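Local atomic coordinates of MutT/nudix family protein (Streptococcus pneumoniae, PDB entry 4HFQ), a protein that hydrolyses UDP-linked precursors of peptidoglycan biosynthesis, acting as a diphosphatase of the Nudix family. Residues 16-19 with 20-23; 111-114 with 115-118; 182-185 with 186-190. All coordinates share one frame; numbering follows the deposited sequence.

Contact 1 of 3, residues 16-19 with 20-23; sequences ITDT and GLTF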
loop_
_atom_site.group_PDB
_atom_site.type_symbol
_atom_site.label_atom_id
_atom_site.label_comp_id
_atom_site.label_asym_id
_atom_site.label_seq_id
_atom_site.Cartn_x
_atom_site.Cartn_y
_atom_site.Cartn_z
ATOM N N ILE A 16 7.489 -7.927 -7.797
ATOM C CA ILE A 16 8.556 -7.584 -8.722
ATOM C C ILE A 16 8.342 -8.254 -10.077
ATOM O O ILE A 16 8.473 -7.611 -11.134
ATOM C CB ILE A 16 9.949 -7.958 -8.157
ATOM C CG1 ILE A 16 10.259 -7.191 -6.858
ATOM C CG2 ILE A 16 10.990 -7.665 -9.233
ATOM C CD1 ILE A 16 11.439 -7.753 -6.062
ATOM N N THR A 17 7.999 -9.535 -10.032
ATOM C CA THR A 17 7.790 -10.311 -11.236
ATOM C C THR A 17 6.627 -9.756 -12.065
ATOM O O THR A 17 6.719 -9.656 -13.296
ATOM C CB THR A 17 7.593 -11.789 -10.858
ATOM O OG1 THR A 17 8.764 -12.269 -10.175
ATOM C CG2 THR A 17 7.358 -12.614 -12.098
ATOM N N ASP A 18 5.552 -9.351 -11.397
ATOM C CA ASP A 18 4.409 -8.747 -12.060
ATOM C C ASP A 18 4.752 -7.388 -12.663
ATOM O O ASP A 18 4.329 -7.070 -13.771
ATOM C CB ASP A 18 3.226 -8.723 -11.091
ATOM C CG ASP A 18 2.705 -10.155 -10.806
ATOM O OD1 ASP A 18 3.235 -11.129 -11.396
ATOM O OD2 ASP A 18 1.778 -10.317 -10.018
ATOM N N THR A 19 5.573 -6.618 -11.952
ATOM C CA THR A 19 6.050 -5.343 -12.476
ATOM C C THR A 19 6.895 -5.577 -13.734
ATOM O O THR A 19 6.739 -4.857 -14.730
ATOM C CB THR A 19 6.845 -4.599 -11.391
ATOM O OG1 THR A 19 6.001 -4.397 -10.254
ATOM C CG2 THR A 19 7.338 -3.249 -11.883
ATOM N N GLY A 20 7.744 -6.609 -13.711
ATOM C CA GLY A 20 8.516 -6.983 -14.905
ATOM C C GLY A 20 7.604 -7.340 -16.077
ATOM O O GLY A 20 7.831 -6.874 -17.190
ATOM N N LEU A 21 6.558 -8.121 -15.836
ATOM C CA LEU A 21 5.663 -8.485 -16.935
ATOM C C LEU A 21 4.977 -7.278 -17.539
ATOM O O LEU A 21 4.802 -7.204 -18.760
ATOM C CB LEU A 21 4.660 -9.528 -16.477
ATOM C CG LEU A 21 5.288 -10.896 -16.241
ATOM C CD1 LEU A 21 4.333 -11.795 -15.461
ATOM C CD2 LEU A 21 5.716 -11.523 -17.567
ATOM N N THR A 22 4.571 -6.334 -16.688
ATOM C CA THR A 22 3.899 -5.140 -17.192
ATOM C C THR A 22 4.822 -4.211 -17.950
ATOM O O THR A 22 4.434 -3.652 -18.976
ATOM C CB THR A 22 3.185 -4.427 -16.033
ATOM O OG1 THR A 22 2.104 -5.265 -15.627
ATOM C CG2 THR A 22 2.622 -3.054 -16.456
ATOM N N PHE A 23 6.064 -4.075 -17.494
ATOM C CA PHE A 23 6.937 -3.024 -18.003
ATOM C C PHE A 23 8.017 -3.440 -18.975
ATOM O O PHE A 23 8.536 -2.586 -19.700
ATOM C CB PHE A 23 7.576 -2.247 -16.856
ATOM C CG PHE A 23 6.616 -1.330 -16.163
ATOM C CD1 PHE A 23 6.276 -0.120 -16.744
ATOM C CD2 PHE A 23 6.006 -1.702 -14.971
ATOM C CE1 PHE A 23 5.377 0.731 -16.118
ATOM C CE2 PHE A 23 5.098 -0.860 -14.345
ATOM C CZ PHE A 23 4.785 0.360 -14.922
#
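Two first torsions bring Thr19 and Phe23 together. In Thr19 the methyl CG2 lies anti to the backbone N, with OG1 beside the backbone N and anti to the carbonyl carbon (chi1 -58°), while the Phe23 ring leaves with CG anti to its carbonyl carbon (chi1 -74°). The pair is an i to i+4 contact on the last turns of helix 3-23, in the helical N-terminal region. Thr19 CG2 lies 3.7 Å from Phe23 CD2, with the two side chains oblique to each other. Beta-branched threonine suits the place: one branch offers a methyl to the aromatic, and the other, OG1, turns back to bond with Ala15 O on the preceding turn. The other copy of the protein closes over this side, where Arg32 of the second subunit packs on both Thr19 and Phe23 and Asp35 of that subunit on Ile16.

Thr22, just before Phe23, sets its CG2 3.9 Å above one face of the ring, offset toward the rim, and sends OG1 to Ala64 O in the linking loop. Leu21 and Thr17 instead face helix 27-47: Leu21 touches Tyr33 and Glu34, and Thr17 touches Leu40. Leu21 CG lies 3.5 Å from Thr17 O, its branched end covering the backbone of the turn before. Asp18 turns its carboxylate to helix 27-47, where OD1 forms a salt bridge with Arg37, tying the two helices by charge as well.

Regular bonds run through the turn, such as Gly20 N to Ile16 O at 2.9 Å. The final one is more bent, with 142° at the hydrogen from Phe23 N to Thr19 O, and Phe23 N also makes a weak bond to Gly20 O. That same Thr19 O lies near the plane of the Phe23 ring, at its edge, 3.2 Å from CD2.

Contact 2 of 3, residues 111-114 with 115-118; sequences LKEI and EEET. With SO4 (sulfate ion), chain H.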
loop_
_atom_site.group_PDB
_atom_site.type_symbol
_atom_site.label_atom_id
_atom_site.label_comp_id
_atom_site.label_asym_id
_atom_site.label_seq_id
_atom_site.Cartn_x
_atom_site.Cartn_y
_atom_site.Cartn_z
ATOM N N LEU A 111 -17.825 5.823 3.490
ATOM C CA LEU A 111 -19.234 6.151 3.706
ATOM C C LEU A 111 -20.153 5.107 3.084
ATOM O O LEU A 111 -21.181 4.745 3.687
ATOM C CB LEU A 111 -19.563 7.543 3.169
ATOM C CG LEU A 111 -18.842 8.640 3.952
ATOM C CD1 LEU A 111 -19.103 10.006 3.327
ATOM C CD2 LEU A 111 -19.236 8.628 5.430
ATOM N N LYS A 112 -19.808 4.632 1.894
ATOM C CA LYS A 112 -20.585 3.599 1.217
ATOM C C LYS A 112 -20.612 2.330 2.069
ATOM O O LYS A 112 -21.688 1.753 2.317
ATOM C CB LYS A 112 -20.003 3.324 -0.179
ATOM C CG LYS A 112 -20.682 2.193 -0.944
ATOM C CD LYS A 112 -20.079 2.072 -2.340
ATOM C CE LYS A 112 -20.811 1.058 -3.203
ATOM N NZ LYS A 112 -20.429 -0.316 -2.813
ATOM N N GLU A 113 -19.456 1.917 2.570
ATOM C CA GLU A 113 -19.371 0.694 3.360
ATOM C C GLU A 113 -20.062 0.838 4.705
ATOM O O GLU A 113 -20.756 -0.087 5.133
ATOM C CB GLU A 113 -17.933 0.194 3.447
ATOM C CG GLU A 113 -17.473 -0.093 2.026
ATOM C CD GLU A 113 -16.036 -0.503 1.878
ATOM O OE1 GLU A 113 -15.372 -0.740 2.891
ATOM O OE2 GLU A 113 -15.576 -0.593 0.720
ATOM N N ILE A 114 -19.952 1.998 5.347
ATOM C CA ILE A 114 -20.731 2.237 6.574
ATOM C C ILE A 114 -22.236 2.062 6.298
ATOM O O ILE A 114 -22.943 1.379 7.052
ATOM C CB ILE A 114 -20.480 3.629 7.147
ATOM C CG1 ILE A 114 -19.057 3.744 7.713
ATOM C CG2 ILE A 114 -21.508 3.941 8.252
ATOM C CD1 ILE A 114 -18.654 5.187 7.939
ATOM N N GLU A 115 -22.739 2.649 5.219
ATOM C CA GLU A 115 -24.186 2.567 4.972
ATOM C C GLU A 115 -24.604 1.130 4.678
ATOM O O GLU A 115 -25.620 0.650 5.203
ATOM C CB GLU A 115 -24.623 3.499 3.838
ATOM C CG GLU A 115 -26.148 3.615 3.720
ATOM C CD GLU A 115 -26.601 4.733 2.797
ATOM O OE1 GLU A 115 -25.751 5.426 2.222
ATOM O OE2 GLU A 115 -27.824 4.915 2.628
ATOM N N GLU A 116 -23.833 0.437 3.848
ATOM C CA GLU A 116 -24.154 -0.928 3.445
ATOM C C GLU A 116 -24.121 -1.900 4.609
ATOM O O GLU A 116 -24.955 -2.806 4.694
ATOM C CB GLU A 116 -23.209 -1.401 2.330
ATOM C CG GLU A 116 -23.440 -0.692 1.006
ATOM C CD GLU A 116 -22.399 -1.013 -0.056
ATOM O OE1 GLU A 116 -21.303 -1.514 0.265
ATOM O OE2 GLU A 116 -22.695 -0.747 -1.233
ATOM N N GLU A 117 -23.178 -1.708 5.520
ATOM C CA GLU A 117 -22.966 -2.626 6.625
ATOM C C GLU A 117 -23.794 -2.257 7.855
ATOM O O GLU A 117 -24.388 -3.141 8.485
ATOM C CB GLU A 117 -21.478 -2.654 6.996
ATOM C CG GLU A 117 -20.633 -3.338 5.936
ATOM C CD GLU A 117 -19.150 -3.152 6.126
ATOM O OE1 GLU A 117 -18.691 -2.851 7.246
ATOM O OE2 GLU A 117 -18.442 -3.321 5.098
ATOM N N THR A 118 -23.825 -0.975 8.211
ATOM C CA THR A 118 -24.449 -0.569 9.476
ATOM C C THR A 118 -25.885 -0.083 9.326
ATOM O O THR A 118 -26.620 -0.042 10.327
ATOM C CB THR A 118 -23.682 0.544 10.193
ATOM O OG1 THR A 118 -23.873 1.774 9.496
ATOM C CG2 THR A 118 -22.178 0.236 10.301
HETATM S S SO4 H . -20.993 -0.519 -6.828
HETATM O O1 SO4 H . -20.736 -1.594 -7.810
HETATM O O2 SO4 H . -21.799 -1.065 -5.703
HETATM O O3 SO4 H . -19.693 -0.035 -6.321
HETATM O O4 SO4 H . -21.751 0.570 -7.470
#
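On the carboxylate of Glu116, Lys112 NZ meets OE2 at 2.8 Å from the syn side, 23° out of the carboxylate plane, in an i to i+4 salt bridge. Lysine has the length for this. Its chain runs straight to CE and then bends at the last torsion (chi4 -77°), swinging the ammonium round to OE2. NZ also gives a weak bond to O2 of a sulfate at 3.3 Å, an ion probably from the crystallisation liquor that Tyr104 OH binds too.

The carbonyl of Ile114 is used from both faces of its plane. Thr118 N approaches one face at 2.8 Å as the ordinary helical bond, and Thr118 OG1 approaches the other at 2.6 Å, lying 44° above the plane and off the lone pairs. Here lies the end of the Nudix helix 106-118: Lys112 to Thr118 match the REUXEEX part of the Nudix box, with lysine replacing arginine. Threonine suits the last turn because OG1 also accepts from Phe120 N, carrying the bonding past the helix end.

In many relatives the box glutamates hold divalent metal. Glu117 OE1 accepts from Gly97 N, and Glu117 OE2 stays 4.6 Å from OE1 of Glu113, another glutamate of the box. Ile114 faces inward, touching Ala74 and Ala122 of the sheet, with its CG2 3.4 Å from Thr118 OG1.

Contact 3 of 3, residues 182-185 with 186-190; sequences ITKE and QIELL
Thr183 and Gln186 exchange two hydrogen bonds across the first turn of helix 184-194. Gln186 N donates to Thr183 OG1 at 3.2 Å, and the amide oxygen Gln186 OE1 takes the backbone N-H of Thr183 at 2.9 Å. The second bond meets the oxygen 18° off the amide plane. Thr183 suits the site because OG1, set between its backbone N and carbonyl carbon (chi1 70°), faces the incoming N-H; glutamine, extended beyond CG, is long enough to bring OE1 to the Thr183 N-H, its CG passing 3.4 Å from Thr183 OG1.

This reciprocal pairing is a capping box, with Thr183 as the N-cap. It is flanked by a hydrophobic staple: Ile182, just before the cap, meets Ile187 in the first turn, CG1 to CG1 at 3.9 Å, the two side chains crossing at about a right angle. Ile182 CD1 also lies against Gln186 OE1 at 3.4 Å. On the outer side Lys184 lies extended past Glu188, where CE rather than the ammonium comes closest, 3.2 Å from Glu188 OE2; NZ stays 4.4 Å from that oxygen, too far for a salt bridge.

Farther out, Gln137 fixes the rotation of the Gln186 amide by accepting from NE2 through OE1. Ile187 packs against Ile171, Leu174 and Leu177, and Ile182 rests on Ala94 and Leu95. Leu190, one turn beyond Gln186, lies against Leu95, Leu128 and Ala129 of the Nudix sheet.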
loop_
_atom_site.group_PDB
_atom_site.type_symbol
_atom_site.label_atom_id
_atom_site.label_comp_id
_atom_site.label_asym_id
_atom_site.label_seq_id
_atom_site.Cartn_x
_atom_site.Cartn_y
_atom_site.Cartn_z
ATOM N N ILE A 182 -8.682 -5.955 11.969
ATOM C CA ILE A 182 -8.313 -5.000 12.999
ATOM C C ILE A 182 -7.813 -5.769 14.206
ATOM O O ILE A 182 -8.348 -6.843 14.514
ATOM C CB ILE A 182 -9.491 -4.047 13.384
ATOM C CG1 ILE A 182 -8.964 -2.728 13.961
ATOM C CG2 ILE A 182 -10.507 -4.737 14.313
ATOM C CD1 ILE A 182 -8.243 -1.827 12.964
ATOM N N THR A 183 -6.794 -5.236 14.859
ATOM C CA THR A 183 -6.258 -5.885 16.063
ATOM C C THR A 183 -6.520 -5.039 17.306
ATOM O O THR A 183 -6.776 -3.832 17.226
ATOM C CB THR A 183 -4.741 -6.165 15.971
ATOM O OG1 THR A 183 -4.021 -4.930 16.034
ATOM C CG2 THR A 183 -4.365 -6.913 14.684
ATOM N N LYS A 184 -6.359 -5.655 18.476
ATOM C CA LYS A 184 -6.513 -4.933 19.732
ATOM C C LYS A 184 -5.499 -3.797 19.848
ATOM O O LYS A 184 -5.827 -2.685 20.299
ATOM C CB LYS A 184 -6.384 -5.909 20.907
ATOM C CG LYS A 184 -6.541 -5.242 22.264
ATOM C CD LYS A 184 -6.630 -6.287 23.374
ATOM C CE LYS A 184 -6.666 -5.625 24.733
ATOM N NZ LYS A 184 -7.008 -6.651 25.761
ATOM N N GLU A 185 -4.268 -4.061 19.420
ATOM C CA GLU A 185 -3.256 -3.036 19.456
ATOM C C GLU A 185 -3.660 -1.833 18.594
ATOM O O GLU A 185 -3.476 -0.691 18.997
ATOM C CB GLU A 185 -1.910 -3.590 18.989
ATOM C CG GLU A 185 -0.802 -2.575 19.126
ATOM C CD GLU A 185 0.532 -3.043 18.591
ATOM O OE1 GLU A 185 0.613 -4.131 17.980
ATOM O OE2 GLU A 185 1.517 -2.296 18.780
ATOM N N GLN A 186 -4.210 -2.094 17.412
ATOM C CA GLN A 186 -4.640 -1.000 16.562
ATOM C C GLN A 186 -5.777 -0.224 17.222
ATOM O O GLN A 186 -5.758 1.005 17.186
ATOM C CB GLN A 186 -5.071 -1.531 15.196
ATOM C CG GLN A 186 -3.906 -1.965 14.307
ATOM C CD GLN A 186 -4.340 -2.709 13.065
ATOM O OE1 GLN A 186 -5.308 -3.469 13.068
ATOM N NE2 GLN A 186 -3.617 -2.460 11.941
ATOM N N ILE A 187 -6.751 -0.943 17.805
ATOM C CA ILE A 187 -7.871 -0.282 18.479
ATOM C C ILE A 187 -7.362 0.609 19.613
ATOM O O ILE A 187 -7.829 1.734 19.791
ATOM C CB ILE A 187 -8.922 -1.301 18.952
ATOM C CG1 ILE A 187 -9.645 -1.854 17.712
ATOM C CG2 ILE A 187 -9.914 -0.648 19.922
ATOM C CD1 ILE A 187 -10.574 -3.014 17.969
ATOM N N GLU A 188 -6.375 0.119 20.359
ATOM C CA GLU A 188 -5.818 0.912 21.449
ATOM C C GLU A 188 -5.092 2.165 20.955
ATOM O O GLU A 188 -5.244 3.244 21.543
ATOM C CB GLU A 188 -4.947 0.037 22.355
ATOM C CG GLU A 188 -5.803 -0.942 23.165
ATOM C CD GLU A 188 -5.022 -1.950 23.994
ATOM O OE1 GLU A 188 -3.811 -2.115 23.775
ATOM O OE2 GLU A 188 -5.648 -2.590 24.875
ATOM N N LEU A 189 -4.316 2.022 19.885
ATOM C CA LEU A 189 -3.662 3.155 19.226
ATOM C C LEU A 189 -4.684 4.182 18.754
ATOM O O LEU A 189 -4.535 5.385 18.977
ATOM C CB LEU A 189 -2.877 2.656 18.010
ATOM C CG LEU A 189 -1.365 2.834 17.861
ATOM C CD1 LEU A 189 -0.579 2.560 19.129
ATOM C CD2 LEU A 189 -0.881 1.936 16.742
ATOM N N LEU A 190 -5.717 3.690 18.076
ATOM C CA LEU A 190 -6.783 4.543 17.555
ATOM C C LEU A 190 -7.489 5.339 18.641
ATOM O O LEU A 190 -7.788 6.502 18.445
ATOM C CB LEU A 190 -7.793 3.717 16.767
ATOM C CG LEU A 190 -7.251 3.202 15.431
ATOM C CD1 LEU A 190 -8.157 2.085 14.962
ATOM C CD2 LEU A 190 -7.195 4.356 14.436
#

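In the fold
Contacts 2 and 3 belong to the Nudix domain, and contact 1 to the helical N-terminal region. Helices 106-118 and 184-194 pack on the two faces of the central sheet, as in the alpha/beta/alpha Nudix sandwich; their contact centres lie 21 Å apart and their nearest atoms about 11 Å. Strand 93-99 is shared: Pro96 meets contact 2, and Leu95 meets contact 3. Contact 1 is 35 Å from each of the others between centres, about 23 Å between nearest atoms, and faces the second subunit. Contact 2 carries the Nudix-box glutamates, so it is probably the one nearest the catalytic site; sulfates, probably from the crystallisation liquor, lie beside Lys112 and Glu117.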